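Local coordinates for envelope glycoprotein (Bourbon virus, PDB 5ZKX) that probably drives viral entry by fusing the viral and host membranes, here captured as a trimer in its postfusion form, at residues 47-56 and 67-77; 82-93 and 140-148. All blocks are in the same frame, centred on the assembly; numbering follows the deposited sequence.

How the contacts relate
Both contacts build on neighbouring strands of one antiparallel sheet, 44-58 and 134-148, and their centres lie about 18 Å apart. Contact 1 is a hairpin whose partner strand, 67-74, is partly exposed and touches a second subunit; contact 2 is more buried, and no other chain reaches its two segments. Their chemistry differs accordingly: paired backbone hydrogen bonds dominate contact 1, whereas contact 2 sets a helix and a short strand against the sheet mainly by side-chain packing. A disulfide fastens each. Along the chain, 67-77 runs on into helix 79-88, and Arg49 of contact 1 reaches Trp85 and the carbonyl of Tyr92 in contact 2.

Contact 1: residues 47-56 and 67-77; sequences GYRAYWRSYC and GCYNSLNPKPP
Arg49 runs its side chain alongside the carbonyl oxygen of Lys75, and its NE gives a hydrogen bond of 2.7 Å to Lys75 O. That bond is fairly straight, 159° at the hydrogen, and lies close to both the guanidinium plane and the carbonyl plane, so it should restrain rotation of the group. CG stands anti to the backbone N and the chain bends at chi3, which turns the guanidinium so that Pro77 CB lies over one of its faces; Arg49 NH2 comes 3.5 Å from Pro77 CA. Lys75 N gives a backbone bond to Arg49 O at 3.0 Å, the last between 47-56 and 67-77 at this end, while Arg49 NH1 is held by a salt bridge to Glu81.

Tyr51 makes the next large patch. With CG between its backbone N and carbonyl carbon (chi1 66°), the ring lies over the hairpin, where Asn73 CB sits above one face as a CH-pi contact, 3.8 Å from the Tyr51 ring centroid and 25° off its normal. At the ring edge Lys75 CG approaches Tyr51 CE2 to 3.8 Å, the two side chains running alongside in the same direction. Asn73 OD1 in turn accepts a 2.6 Å hydrogen bond from Ser71 OG, which probably limits rotation of the amide beside the ring.

These residues belong to an antiparallel beta hairpin in which Tyr51-Asn73, Arg53-Ser71 and Tyr55-Tyr69 are hydrogen-bonded pairs. The Cys56-Cys68 disulfide, at a non-hydrogen-bonded pair, ties the strands together toward the connecting loop. On the cysteines' face of the sheet, the Trp52 ring presents its edge to Leu72, Trp52 CE3 lying 3.8 Å from Leu72 CG; Trp52 NE1 bonds Arg126 O, and Tyr440 of a second subunit meets the indole edge-to-face.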
loop_
_atom_site.group_PDB
_atom_site.type_symbol
_atom_site.label_atom_id
_atom_site.label_comp_id
_atom_site.label_asym_id
_atom_site.label_seq_id
_atom_site.Cartn_x
_atom_site.Cartn_y
_atom_site.Cartn_z
ATOM N N GLY A 47 19.941 -17.310 15.950
ATOM C CA GLY A 47 21.370 -17.222 16.194
ATOM C C GLY A 47 22.152 -17.783 15.032
ATOM O O GLY A 47 21.811 -18.830 14.483
ATOM N N TYR A 48 23.203 -17.069 14.648
ATOM C CA TYR A 48 24.099 -17.540 13.607
ATOM C C TYR A 48 25.523 -17.598 14.139
ATOM O O TYR A 48 25.881 -16.907 15.096
ATOM C CB TYR A 48 24.029 -16.655 12.353
ATOM C CG TYR A 48 24.583 -15.259 12.505
ATOM C CD1 TYR A 48 25.915 -14.984 12.226
ATOM C CD2 TYR A 48 23.767 -14.208 12.895
ATOM C CE1 TYR A 48 26.420 -13.708 12.352
ATOM C CE2 TYR A 48 24.265 -12.925 13.020
ATOM C CZ TYR A 48 25.591 -12.682 12.747
ATOM O OH TYR A 48 26.094 -11.409 12.869
ATOM N N ARG A 49 26.327 -18.448 13.508
ATOM C CA ARG A 49 27.733 -18.578 13.852
ATOM C C ARG A 49 28.458 -19.236 12.691
ATOM O O ARG A 49 27.944 -20.178 12.084
ATOM C CB ARG A 49 27.936 -19.398 15.131
ATOM C CG ARG A 49 29.395 -19.681 15.447
ATOM C CD ARG A 49 29.553 -20.362 16.790
ATOM N NE ARG A 49 28.841 -21.633 16.855
ATOM C CZ ARG A 49 28.552 -22.259 17.990
ATOM N NH1 ARG A 49 28.915 -21.724 19.147
ATOM N NH2 ARG A 49 27.899 -23.414 17.970
ATOM N N ALA A 50 29.648 -18.727 12.387
ATOM C CA ALA A 50 30.510 -19.318 11.375
ATOM C C ALA A 50 31.948 -18.930 11.689
ATOM O O ALA A 50 32.213 -18.072 12.534
ATOM C CB ALA A 50 30.117 -18.870 9.964
ATOM N N TYR A 51 32.879 -19.576 10.992
ATOM C CA TYR A 51 34.282 -19.227 11.126
ATOM C C TYR A 51 34.966 -19.284 9.768
ATOM O O TYR A 51 34.681 -20.158 8.944
ATOM C CB TYR A 51 35.004 -20.138 12.140
ATOM C CG TYR A 51 35.123 -21.604 11.766
ATOM C CD1 TYR A 51 36.166 -22.055 10.968
ATOM C CD2 TYR A 51 34.218 -22.541 12.249
ATOM C CE1 TYR A 51 36.289 -23.389 10.637
ATOM C CE2 TYR A 51 34.335 -23.881 11.924
ATOM C CZ TYR A 51 35.375 -24.298 11.119
ATOM O OH TYR A 51 35.502 -25.627 10.787
ATOM N N TRP A 52 35.856 -18.327 9.544
ATOM C CA TRP A 52 36.731 -18.328 8.383
ATOM C C TRP A 52 38.062 -18.960 8.771
ATOM O O TRP A 52 38.685 -18.549 9.756
ATOM C CB TRP A 52 36.941 -16.901 7.878
ATOM C CG TRP A 52 38.118 -16.747 6.982
ATOM C CD1 TRP A 52 39.362 -16.304 7.329
ATOM C CD2 TRP A 52 38.168 -17.032 5.580
ATOM N NE1 TRP A 52 40.183 -16.298 6.229
ATOM C CE2 TRP A 52 39.473 -16.740 5.142
ATOM C CE3 TRP A 52 37.237 -17.510 4.653
ATOM C CZ2 TRP A 52 39.869 -16.907 3.818
ATOM C CZ3 TRP A 52 37.632 -17.676 3.340
ATOM C CH2 TRP A 52 38.936 -17.375 2.935
ATOM N N ARG A 53 38.486 -19.968 8.012
ATOM C CA ARG A 53 39.730 -20.676 8.282
ATOM C C ARG A 53 40.639 -20.587 7.067
ATOM O O ARG A 53 40.197 -20.827 5.941
ATOM C CB ARG A 53 39.470 -22.141 8.642
ATOM C CG ARG A 53 40.730 -22.995 8.709
ATOM C CD ARG A 53 40.418 -24.451 8.423
ATOM N NE ARG A 53 39.806 -25.113 9.571
ATOM C CZ ARG A 53 39.029 -26.188 9.485
ATOM N NH1 ARG A 53 38.762 -26.727 8.301
ATOM N NH2 ARG A 53 38.517 -26.726 10.585
ATOM N N SER A 54 41.906 -20.242 7.298
ATOM C CA SER A 54 42.916 -20.191 6.243
ATOM C C SER A 54 44.142 -20.964 6.718
ATOM O O SER A 54 44.946 -20.446 7.499
ATOM C CB SER A 54 43.277 -18.756 5.880
ATOM O OG SER A 54 44.003 -18.720 4.662
ATOM N N TYR A 55 44.280 -22.196 6.241
ATOM C CA TYR A 55 45.393 -23.074 6.581
ATOM C C TYR A 55 46.317 -23.145 5.372
ATOM O O TYR A 55 45.994 -23.798 4.374
ATOM C CB TYR A 55 44.882 -24.457 6.970
ATOM C CG TYR A 55 45.919 -25.363 7.589
ATOM C CD1 TYR A 55 46.436 -25.097 8.851
ATOM C CD2 TYR A 55 46.365 -26.497 6.923
ATOM C CE1 TYR A 55 47.374 -25.927 9.428
ATOM C CE2 TYR A 55 47.306 -27.334 7.492
ATOM C CZ TYR A 55 47.806 -27.042 8.747
ATOM O OH TYR A 55 48.742 -27.868 9.325
ATOM N N CYS A 56 47.462 -22.477 5.461
ATOM C CA CYS A 56 48.403 -22.400 4.357
ATOM C C CYS A 56 49.696 -23.129 4.697
ATOM O O CYS A 56 50.047 -23.314 5.865
ATOM C CB CYS A 56 48.701 -20.940 4.005
ATOM S SG CYS A 56 47.232 -19.938 3.687
ATOM N N GLY A 67 50.558 -23.716 -0.847
ATOM C CA GLY A 67 49.293 -23.075 -1.141
ATOM C C GLY A 67 48.455 -22.963 0.114
ATOM O O GLY A 67 48.881 -23.313 1.213
ATOM N N CYS A 68 47.237 -22.466 -0.078
ATOM C CA CYS A 68 46.313 -22.196 1.013
ATOM C C CYS A 68 45.054 -23.032 0.856
ATOM O O CYS A 68 44.524 -23.179 -0.250
ATOM C CB CYS A 68 45.938 -20.716 1.068
ATOM S SG CYS A 68 47.247 -19.644 1.676
ATOM N N TYR A 69 44.582 -23.570 1.969
ATOM C CA TYR A 69 43.299 -24.255 2.037
ATOM C C TYR A 69 42.395 -23.383 2.906
ATOM O O TYR A 69 42.537 -23.355 4.133
ATOM C CB TYR A 69 43.457 -25.668 2.598
ATOM C CG TYR A 69 44.002 -26.682 1.607
ATOM C CD1 TYR A 69 43.480 -27.970 1.548
ATOM C CD2 TYR A 69 45.038 -26.357 0.738
ATOM C CE1 TYR A 69 43.972 -28.904 0.648
ATOM C CE2 TYR A 69 45.536 -27.281 -0.165
ATOM C CZ TYR A 69 45.000 -28.555 -0.206
ATOM O OH TYR A 69 45.488 -29.485 -1.102
ATOM N N ASN A 70 41.482 -22.660 2.267
ATOM C CA ASN A 70 40.598 -21.719 2.936
ATOM C C ASN A 70 39.156 -22.196 2.838
ATOM O O ASN A 70 38.751 -22.794 1.836
ATOM C CB ASN A 70 40.709 -20.315 2.327
ATOM C CG ASN A 70 42.132 -19.789 2.309
ATOM O OD1 ASN A 70 43.000 -20.276 3.030
ATOM N ND2 ASN A 70 42.374 -18.779 1.480
ATOM N N SER A 71 38.377 -21.911 3.881
ATOM C CA SER A 71 36.983 -22.331 3.908
ATOM C C SER A 71 36.182 -21.425 4.833
ATOM O O SER A 71 36.690 -20.971 5.862
ATOM C CB SER A 71 36.858 -23.789 4.360
ATOM O OG SER A 71 37.394 -23.961 5.661
ATOM N N LEU A 72 34.934 -21.165 4.447
ATOM C CA LEU A 72 33.934 -20.547 5.314
ATOM C C LEU A 72 33.025 -21.663 5.812
ATOM O O LEU A 72 32.285 -22.260 5.026
ATOM C CB LEU A 72 33.128 -19.489 4.567
ATOM C CG LEU A 72 33.436 -18.004 4.742
ATOM C CD1 LEU A 72 32.528 -17.205 3.823
ATOM C CD2 LEU A 72 33.259 -17.565 6.188
ATOM N N ASN A 73 33.085 -21.950 7.110
ATOM C CA ASN A 73 32.353 -23.084 7.653
ATOM C C ASN A 73 31.268 -22.618 8.607
ATOM O O ASN A 73 31.554 -21.869 9.551
ATOM C CB ASN A 73 33.302 -24.045 8.375
ATOM C CG ASN A 73 34.397 -24.570 7.471
ATOM O OD1 ASN A 73 35.515 -24.059 7.473
ATOM N ND2 ASN A 73 34.081 -25.597 6.692
ATOM N N PRO A 74 30.023 -23.041 8.399
ATOM C CA PRO A 74 28.953 -22.677 9.331
ATOM C C PRO A 74 28.909 -23.622 10.520
ATOM O O PRO A 74 29.011 -24.843 10.379
ATOM C CB PRO A 74 27.692 -22.812 8.473
ATOM C CG PRO A 74 28.030 -23.926 7.529
ATOM C CD PRO A 74 29.516 -23.817 7.253
ATOM N N LYS A 75 28.762 -23.044 11.706
ATOM C CA LYS A 75 28.611 -23.805 12.943
ATOM C C LYS A 75 27.379 -23.275 13.661
ATOM O O LYS A 75 27.487 -22.532 14.648
ATOM C CB LYS A 75 29.866 -23.716 13.811
ATOM C CG LYS A 75 30.960 -24.699 13.410
ATOM C CD LYS A 75 30.558 -26.139 13.706
ATOM C CE LYS A 75 31.360 -27.121 12.863
ATOM N NZ LYS A 75 30.924 -28.533 13.068
ATOM N N PRO A 76 26.189 -23.630 13.187
ATOM C CA PRO A 76 24.960 -23.143 13.814
ATOM C C PRO A 76 24.834 -23.679 15.228
ATOM O O PRO A 76 25.092 -24.866 15.475
ATOM C CB PRO A 76 23.855 -23.696 12.903
ATOM C CG PRO A 76 24.471 -24.875 12.239
ATOM C CD PRO A 76 25.915 -24.539 12.059
ATOM N N PRO A 77 24.460 -22.832 16.183
ATOM C CA PRO A 77 24.395 -23.280 17.579
ATOM C C PRO A 77 23.355 -24.370 17.776
ATOM O O PRO A 77 22.396 -24.494 17.013
ATOM C CB PRO A 77 24.019 -22.005 18.344
ATOM C CG PRO A 77 23.402 -21.111 17.320
ATOM C CD PRO A 77 24.116 -21.409 16.040
#

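Contact 2: residues 82-93 and 140-148; sequences LKTWGQEEVCYT and SWRCGVTNT
The backbone of Thr93 lies over one face of the Trp141 indole toward its rim, and Thr93 CB comes 3.6 Å from Trp141 CE3 as the two side chains run antiparallel past one another. The other large ring, Trp85, has its own chain across one face, with Cys91 CA above the ring centre and Tyr92 N nearer the rim, and directs its CD1 at the edge of the Tyr92 ring. Trp85 CZ3 comes 4.0 Å from Gly144 O. Thr93 CG2 also reaches Cys143 CB at 3.6 Å, while its OG1 is taken by His118.

Helix 79-88 closes in a Schellman motif: Glu89 has positive phi, Val90 N bonds Trp85 O, and the Glu89 N to Gly86 O bond is weak. Gly86 O also accepts a 2.8 Å hydrogen bond from Asn147 ND2, tilted 27° from the carbonyl plane. Val145 fits against this helix end with both methyls, Val145 CG2 at 3.8 Å from Trp85 CB and CG1 near Val90 N. Strand 91-93 pairs with 116-118 rather than with 140-148; the covalent tie to 140-148 is the Cys91-Cys143 disulfide, whose chi3 of 58°, well short of the common 90°, is consistent with the tight 3.4 Å between Cys91 CB and Cys143 CB.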
loop_
_atom_site.group_PDB
_atom_site.type_symbol
_atom_site.label_atom_id
_atom_site.label_comp_id
_atom_site.label_asym_id
_atom_site.label_seq_id
_atom_site.Cartn_x
_atom_site.Cartn_y
_atom_site.Cartn_z
ATOM N N LEU A 82 21.573 -22.000 21.673
ATOM C CA LEU A 82 20.754 -20.867 21.258
ATOM C C LEU A 82 19.883 -20.357 22.400
ATOM O O LEU A 82 19.623 -19.152 22.490
ATOM C CB LEU A 82 19.897 -21.268 20.061
ATOM C CG LEU A 82 19.100 -20.163 19.380
ATOM C CD1 LEU A 82 19.997 -18.971 19.100
ATOM C CD2 LEU A 82 18.473 -20.694 18.106
ATOM N N LYS A 83 19.437 -21.251 23.284
ATOM C CA LYS A 83 18.634 -20.833 24.429
ATOM C C LYS A 83 19.435 -19.945 25.370
ATOM O O LYS A 83 18.944 -18.907 25.830
ATOM C CB LYS A 83 18.107 -22.058 25.176
ATOM C CG LYS A 83 17.021 -22.807 24.437
ATOM C CD LYS A 83 16.740 -24.152 25.077
ATOM C CE LYS A 83 15.693 -24.916 24.284
ATOM N NZ LYS A 83 14.489 -25.207 25.108
ATOM N N THR A 84 20.670 -20.346 25.686
ATOM C CA THR A 84 21.498 -19.525 26.561
ATOM C C THR A 84 22.016 -18.282 25.852
ATOM O O THR A 84 22.332 -17.292 26.518
ATOM C CB THR A 84 22.662 -20.344 27.127
ATOM O OG1 THR A 84 23.214 -19.665 28.262
ATOM C CG2 THR A 84 23.754 -20.540 26.097
ATOM N N TRP A 85 22.101 -18.308 24.520
ATOM C CA TRP A 85 22.452 -17.101 23.784
ATOM C C TRP A 85 21.357 -16.053 23.911
ATOM O O TRP A 85 21.621 -14.906 24.288
ATOM C CB TRP A 85 22.700 -17.429 22.310
ATOM C CG TRP A 85 23.989 -18.134 22.026
ATOM C CD1 TRP A 85 24.807 -18.751 22.926
ATOM C CD2 TRP A 85 24.604 -18.302 20.744
ATOM N NE1 TRP A 85 25.892 -19.293 22.283
ATOM C CE2 TRP A 85 25.791 -19.030 20.941
ATOM C CE3 TRP A 85 24.264 -17.904 19.447
ATOM C CZ2 TRP A 85 26.641 -19.367 19.893
ATOM C CZ3 TRP A 85 25.109 -18.240 18.409
ATOM C CH2 TRP A 85 26.284 -18.964 18.636
ATOM N N GLY A 86 20.115 -16.429 23.598
ATOM C CA GLY A 86 19.020 -15.478 23.697
ATOM C C GLY A 86 18.782 -15.014 25.120
ATOM O O GLY A 86 18.473 -13.844 25.359
ATOM N N GLN A 87 18.932 -15.923 26.085
ATOM C CA GLN A 87 18.748 -15.559 27.485
ATOM C C GLN A 87 19.828 -14.592 27.954
ATOM O O GLN A 87 19.559 -13.692 28.756
ATOM C CB GLN A 87 18.739 -16.815 28.350
ATOM C CG GLN A 87 18.505 -16.556 29.825
ATOM C CD GLN A 87 18.836 -17.761 30.676
ATOM O OE1 GLN A 87 19.058 -18.857 30.158
ATOM N NE2 GLN A 87 18.874 -17.568 31.990
ATOM N N GLU A 88 21.058 -14.763 27.468
ATOM C CA GLU A 88 22.158 -13.879 27.823
ATOM C C GLU A 88 22.377 -12.760 26.814
ATOM O O GLU A 88 23.133 -11.829 27.111
ATOM C CB GLU A 88 23.459 -14.680 27.975
ATOM C CG GLU A 88 23.418 -15.739 29.067
ATOM C CD GLU A 88 24.746 -16.451 29.244
ATOM O OE1 GLU A 88 25.736 -16.027 28.616
ATOM O OE2 GLU A 88 24.799 -17.434 30.014
ATOM N N GLU A 89 21.731 -12.823 25.645
ATOM C CA GLU A 89 21.948 -11.861 24.562
ATOM C C GLU A 89 23.426 -11.811 24.179
ATOM O O GLU A 89 24.017 -10.744 24.002
ATOM C CB GLU A 89 21.418 -10.473 24.932
ATOM C CG GLU A 89 19.916 -10.434 25.171
ATOM C CD GLU A 89 19.294 -9.097 24.807
ATOM O OE1 GLU A 89 19.996 -8.243 24.222
ATOM O OE2 GLU A 89 18.099 -8.900 25.109
ATOM N N VAL A 90 24.018 -12.994 24.041
ATOM C CA VAL A 90 25.454 -13.146 23.836
ATOM C C VAL A 90 25.691 -14.448 23.082
ATOM O O VAL A 90 25.074 -15.471 23.386
ATOM C CB VAL A 90 26.206 -13.132 25.186
ATOM C CG1 VAL A 90 27.500 -13.904 25.087
ATOM C CG2 VAL A 90 26.468 -11.706 25.647
ATOM N N CYS A 91 26.585 -14.414 22.097
ATOM C CA CYS A 91 26.954 -15.607 21.352
ATOM C C CYS A 91 28.365 -16.049 21.727
ATOM O O CYS A 91 29.215 -15.231 22.091
ATOM C CB CYS A 91 26.859 -15.374 19.840
ATOM S SG CYS A 91 27.610 -13.839 19.269
ATOM N N TYR A 92 28.602 -17.355 21.643
ATOM C CA TYR A 92 29.878 -17.956 22.010
ATOM C C TYR A 92 30.537 -18.572 20.781
ATOM O O TYR A 92 29.881 -19.262 19.996
ATOM C CB TYR A 92 29.691 -19.026 23.088
ATOM C CG TYR A 92 29.319 -18.490 24.457
ATOM C CD1 TYR A 92 30.297 -18.096 25.361
ATOM C CD2 TYR A 92 27.989 -18.394 24.851
ATOM C CE1 TYR A 92 29.964 -17.615 26.615
ATOM C CE2 TYR A 92 27.646 -17.912 26.104
ATOM C CZ TYR A 92 28.639 -17.523 26.982
ATOM O OH TYR A 92 28.315 -17.043 28.233
ATOM N N THR A 93 31.838 -18.324 20.622
ATOM C CA THR A 93 32.592 -18.818 19.476
ATOM C C THR A 93 33.928 -19.377 19.948
ATOM O O THR A 93 34.254 -19.353 21.140
ATOM C CB THR A 93 32.830 -17.721 18.430
ATOM O OG1 THR A 93 33.335 -16.542 19.073
ATOM C CG2 THR A 93 31.545 -17.385 17.698
ATOM N N SER A 140 39.023 -16.761 12.110
ATOM C CA SER A 140 38.196 -15.632 12.517
ATOM C C SER A 140 36.742 -16.071 12.610
ATOM O O SER A 140 36.246 -16.784 11.735
ATOM C CB SER A 140 38.327 -14.470 11.532
ATOM O OG SER A 140 37.920 -13.249 12.122
ATOM N N TRP A 141 36.058 -15.632 13.664
ATOM C CA TRP A 141 34.710 -16.090 13.970
ATOM C C TRP A 141 33.693 -14.968 13.806
ATOM O O TRP A 141 34.020 -13.782 13.916
ATOM C CB TRP A 141 34.625 -16.638 15.399
ATOM C CG TRP A 141 35.341 -17.931 15.590
ATOM C CD1 TRP A 141 36.679 -18.105 15.788
ATOM C CD2 TRP A 141 34.759 -19.240 15.600
ATOM N NE1 TRP A 141 36.967 -19.441 15.919
ATOM C CE2 TRP A 141 35.806 -20.159 15.808
ATOM C CE3 TRP A 141 33.455 -19.724 15.453
ATOM C CZ2 TRP A 141 35.589 -21.533 15.873
ATOM C CZ3 TRP A 141 33.242 -21.089 15.518
ATOM C CH2 TRP A 141 34.303 -21.977 15.726
ATOM N N ARG A 142 32.451 -15.364 13.539
ATOM C CA ARG A 142 31.318 -14.455 13.504
ATOM C C ARG A 142 30.157 -15.104 14.243
ATOM O O ARG A 142 30.014 -16.329 14.246
ATOM C CB ARG A 142 30.906 -14.101 12.065
ATOM C CG ARG A 142 30.104 -15.187 11.352
ATOM C CD ARG A 142 29.937 -14.885 9.871
ATOM N NE ARG A 142 29.433 -13.535 9.631
ATOM C CZ ARG A 142 28.190 -13.258 9.250
ATOM N NH1 ARG A 142 27.318 -14.238 9.061
ATOM N NH2 ARG A 142 27.820 -12.002 9.056
ATOM N N CYS A 143 29.340 -14.276 14.890
ATOM C CA CYS A 143 28.169 -14.786 15.589
ATOM C C CYS A 143 27.209 -13.641 15.874
ATOM O O CYS A 143 27.601 -12.474 15.945
ATOM C CB CYS A 143 28.548 -15.500 16.891
ATOM S SG CYS A 143 29.223 -14.431 18.178
ATOM N N GLY A 144 25.944 -14.001 16.043
ATOM C CA GLY A 144 24.921 -13.034 16.387
ATOM C C GLY A 144 23.702 -13.741 16.924
ATOM O O GLY A 144 23.514 -14.943 16.711
ATOM N N VAL A 145 22.869 -12.979 17.633
ATOM C CA VAL A 145 21.658 -13.510 18.246
ATOM C C VAL A 145 20.639 -12.385 18.355
ATOM O O VAL A 145 20.996 -11.204 18.426
ATOM C CB VAL A 145 21.954 -14.145 19.628
ATOM C CG1 VAL A 145 22.211 -13.069 20.677
ATOM C CG2 VAL A 145 20.823 -15.075 20.058
ATOM N N THR A 146 19.357 -12.753 18.346
ATOM C CA THR A 146 18.290 -11.779 18.532
ATOM C C THR A 146 17.055 -12.465 19.102
ATOM O O THR A 146 16.779 -13.633 18.810
ATOM C CB THR A 146 17.949 -11.049 17.223
ATOM O OG1 THR A 146 17.201 -9.864 17.519
ATOM C CG2 THR A 146 17.138 -11.934 16.283
ATOM N N ASN A 147 16.331 -11.725 19.942
ATOM C CA ASN A 147 15.048 -12.140 20.498
ATOM C C ASN A 147 13.958 -11.272 19.885
ATOM O O ASN A 147 13.929 -10.059 20.120
ATOM C CB ASN A 147 15.026 -11.997 22.021
ATOM C CG ASN A 147 15.904 -13.010 22.721
ATOM O OD1 ASN A 147 15.589 -14.199 22.762
ATOM N ND2 ASN A 147 17.005 -12.539 23.298
ATOM N N THR A 148 13.065 -11.883 19.108
ATOM C CA THR A 148 11.993 -11.154 18.440
ATOM C C THR A 148 10.665 -11.870 18.665
ATOM O O THR A 148 10.594 -12.930 19.292
ATOM C CB THR A 148 12.256 -10.999 16.934
ATOM O OG1 THR A 148 12.186 -12.280 16.294
ATOM C CG2 THR A 148 13.619 -10.377 16.677
#